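Local coordinates for inositol-1-monophosphatase (Nostoc sp., PDB 5ZHH), which probably hydrolyses inositol monophosphates to free inositol and inorganic phosphate, at residues A[52-57]-A[104-109]. Sequence-based numbering, arbitrary orientation.
Sequences AVVLEI and VSIGLL
Val-104 opens the strand's share of the contact by turning its CG1 methyl toward CG2 of Val-54 on the helix, a loose apolar approach of 4.3 Å. Ser-105 turns to the other face of the strand. The side chain of Ile-106 points back to the helix and makes the closer touch: CD1 meets CG1 of Val-54 end to end at 3.9 Å, and the two CA atoms stand 8.5 Å apart. The reach of Ile-106 comes from its extended outer branch, with CD1 anti to CA across the CB–CG1 bond (chi2 177°). Both methyls of Val-54 face this CD1, CG1 the nearer and anti to its own backbone N (chi1 176°), while CG2 also reaches Val-104. All three side chains are buried, and their meeting is purely apolar and small, with 91 Å² buried in all. Strand 103-110 lies between antiparallel strands 82-90 and 113-121, hydrogen-bonded to both. Ile-86 of strand 82-90 touches Val-54 and Ile-106, while helix 3-25 adds Ala-18 against Val-54 and Leu-22 against Val-104. Helices 3-25 and 44-61 thus form a layer on the large mixed sheet, and helix 213-225 packs against the other face of this strand, consistent with the family's layered alpha/beta fold.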
loop_
_atom_site.group_PDB
_atom_site.type_symbol
_atom_site.label_atom_id
_atom_site.label_comp_id
_atom_site.label_asym_id
_atom_site.label_seq_id
_atom_site.Cartn_x
_atom_site.Cartn_y
_atom_site.Cartn_z
ATOM N N ALA A 52 20.947 15.127 5.546
ATOM C CA ALA A 52 21.644 15.655 4.375
ATOM C C ALA A 52 20.681 15.892 3.217
ATOM O O ALA A 52 20.779 16.906 2.517
ATOM C CB ALA A 52 22.767 14.707 3.952
ATOM N N VAL A 53 19.740 14.968 3.007
ATOM C CA VAL A 53 18.745 15.129 1.948
ATOM C C VAL A 53 17.860 16.341 2.221
ATOM O O VAL A 53 17.584 17.142 1.319
ATOM C CB VAL A 53 17.915 13.842 1.796
ATOM C CG1 VAL A 53 16.667 14.101 0.972
ATOM C CG2 VAL A 53 18.752 12.759 1.153
ATOM N N VAL A 54 17.382 16.483 3.462
ATOM C CA VAL A 54 16.516 17.614 3.800
ATOM C C VAL A 54 17.261 18.932 3.627
ATOM O O VAL A 54 16.752 19.880 3.017
ATOM C CB VAL A 54 15.972 17.478 5.234
ATOM C CG1 VAL A 54 15.157 18.712 5.587
ATOM C CG2 VAL A 54 15.108 16.242 5.367
ATOM N N LEU A 55 18.475 19.015 4.172
ATOM C CA LEU A 55 19.225 20.266 4.118
ATOM C C LEU A 55 19.513 20.668 2.679
ATOM O O LEU A 55 19.339 21.829 2.303
ATOM C CB LEU A 55 20.526 20.134 4.910
ATOM C CG LEU A 55 20.361 20.035 6.426
ATOM C CD1 LEU A 55 21.711 19.970 7.120
ATOM C CD2 LEU A 55 19.559 21.215 6.919
ATOM N N GLU A 56 19.927 19.711 1.850
ATOM C CA GLU A 56 20.260 20.045 0.471
ATOM C C GLU A 56 19.065 20.658 -0.248
ATOM O O GLU A 56 19.207 21.663 -0.954
ATOM C CB GLU A 56 20.756 18.800 -0.265
ATOM C CG GLU A 56 21.404 19.095 -1.616
ATOM C CD GLU A 56 20.389 19.293 -2.722
ATOM O OE1 GLU A 56 19.286 18.710 -2.623
ATOM O OE2 GLU A 56 20.695 20.032 -3.691
ATOM N N ILE A 57 17.873 20.089 -0.053
ATOM C CA ILE A 57 16.686 20.591 -0.737
ATOM C C ILE A 57 16.318 21.978 -0.225
ATOM O O ILE A 57 16.104 22.910 -1.011
ATOM C CB ILE A 57 15.518 19.597 -0.586
ATOM C CG1 ILE A 57 15.829 18.300 -1.340
ATOM C CG2 ILE A 57 14.205 20.223 -1.054
ATOM C CD1 ILE A 57 14.851 17.168 -1.068
ATOM N N VAL A 104 9.815 11.988 9.588
ATOM C CA VAL A 104 10.563 13.207 9.313
ATOM C C VAL A 104 9.634 14.368 9.628
ATOM O O VAL A 104 8.455 14.341 9.248
ATOM C CB VAL A 104 11.030 13.253 7.845
ATOM C CG1 VAL A 104 11.904 14.480 7.582
ATOM C CG2 VAL A 104 11.771 11.976 7.485
ATOM N N SER A 105 10.139 15.371 10.347
ATOM C CA SER A 105 9.354 16.552 10.699
ATOM C C SER A 105 10.071 17.780 10.157
ATOM O O SER A 105 11.243 18.001 10.472
ATOM C CB SER A 105 9.165 16.661 12.218
ATOM O OG SER A 105 8.379 17.792 12.567
ATOM N N ILE A 106 9.367 18.574 9.347
ATOM C CA ILE A 106 9.928 19.767 8.714
ATOM C C ILE A 106 8.975 20.925 8.972
ATOM O O ILE A 106 7.886 20.979 8.389
ATOM C CB ILE A 106 10.139 19.568 7.208
ATOM C CG1 ILE A 106 11.097 18.400 6.960
ATOM C CG2 ILE A 106 10.661 20.846 6.572
ATOM C CD1 ILE A 106 11.311 18.085 5.495
ATOM N N GLY A 107 9.378 21.856 9.829
ATOM C CA GLY A 107 8.552 22.998 10.165
ATOM C C GLY A 107 9.273 24.293 9.855
ATOM O O GLY A 107 10.502 24.367 9.912
ATOM N N LEU A 108 8.499 25.316 9.514
ATOM C CA LEU A 108 9.050 26.633 9.231
ATOM C C LEU A 108 8.489 27.619 10.240
ATOM O O LEU A 108 7.266 27.747 10.371
ATOM C CB LEU A 108 8.735 27.084 7.802
ATOM C CG LEU A 108 9.129 28.541 7.513
ATOM C CD1 LEU A 108 10.637 28.726 7.660
ATOM C CD2 LEU A 108 8.674 28.976 6.117
ATOM N N LEU A 109 9.389 28.307 10.943
ATOM C CA LEU A 109 9.052 29.424 11.813
ATOM C C LEU A 109 9.230 30.723 11.037
ATOM O O LEU A 109 10.295 30.966 10.454
ATOM C CB LEU A 109 9.940 29.443 13.063
ATOM C CG LEU A 109 9.910 28.256 14.027
ATOM C CD1 LEU A 109 11.196 28.208 14.842
ATOM C CD2 LEU A 109 8.701 28.347 14.959
#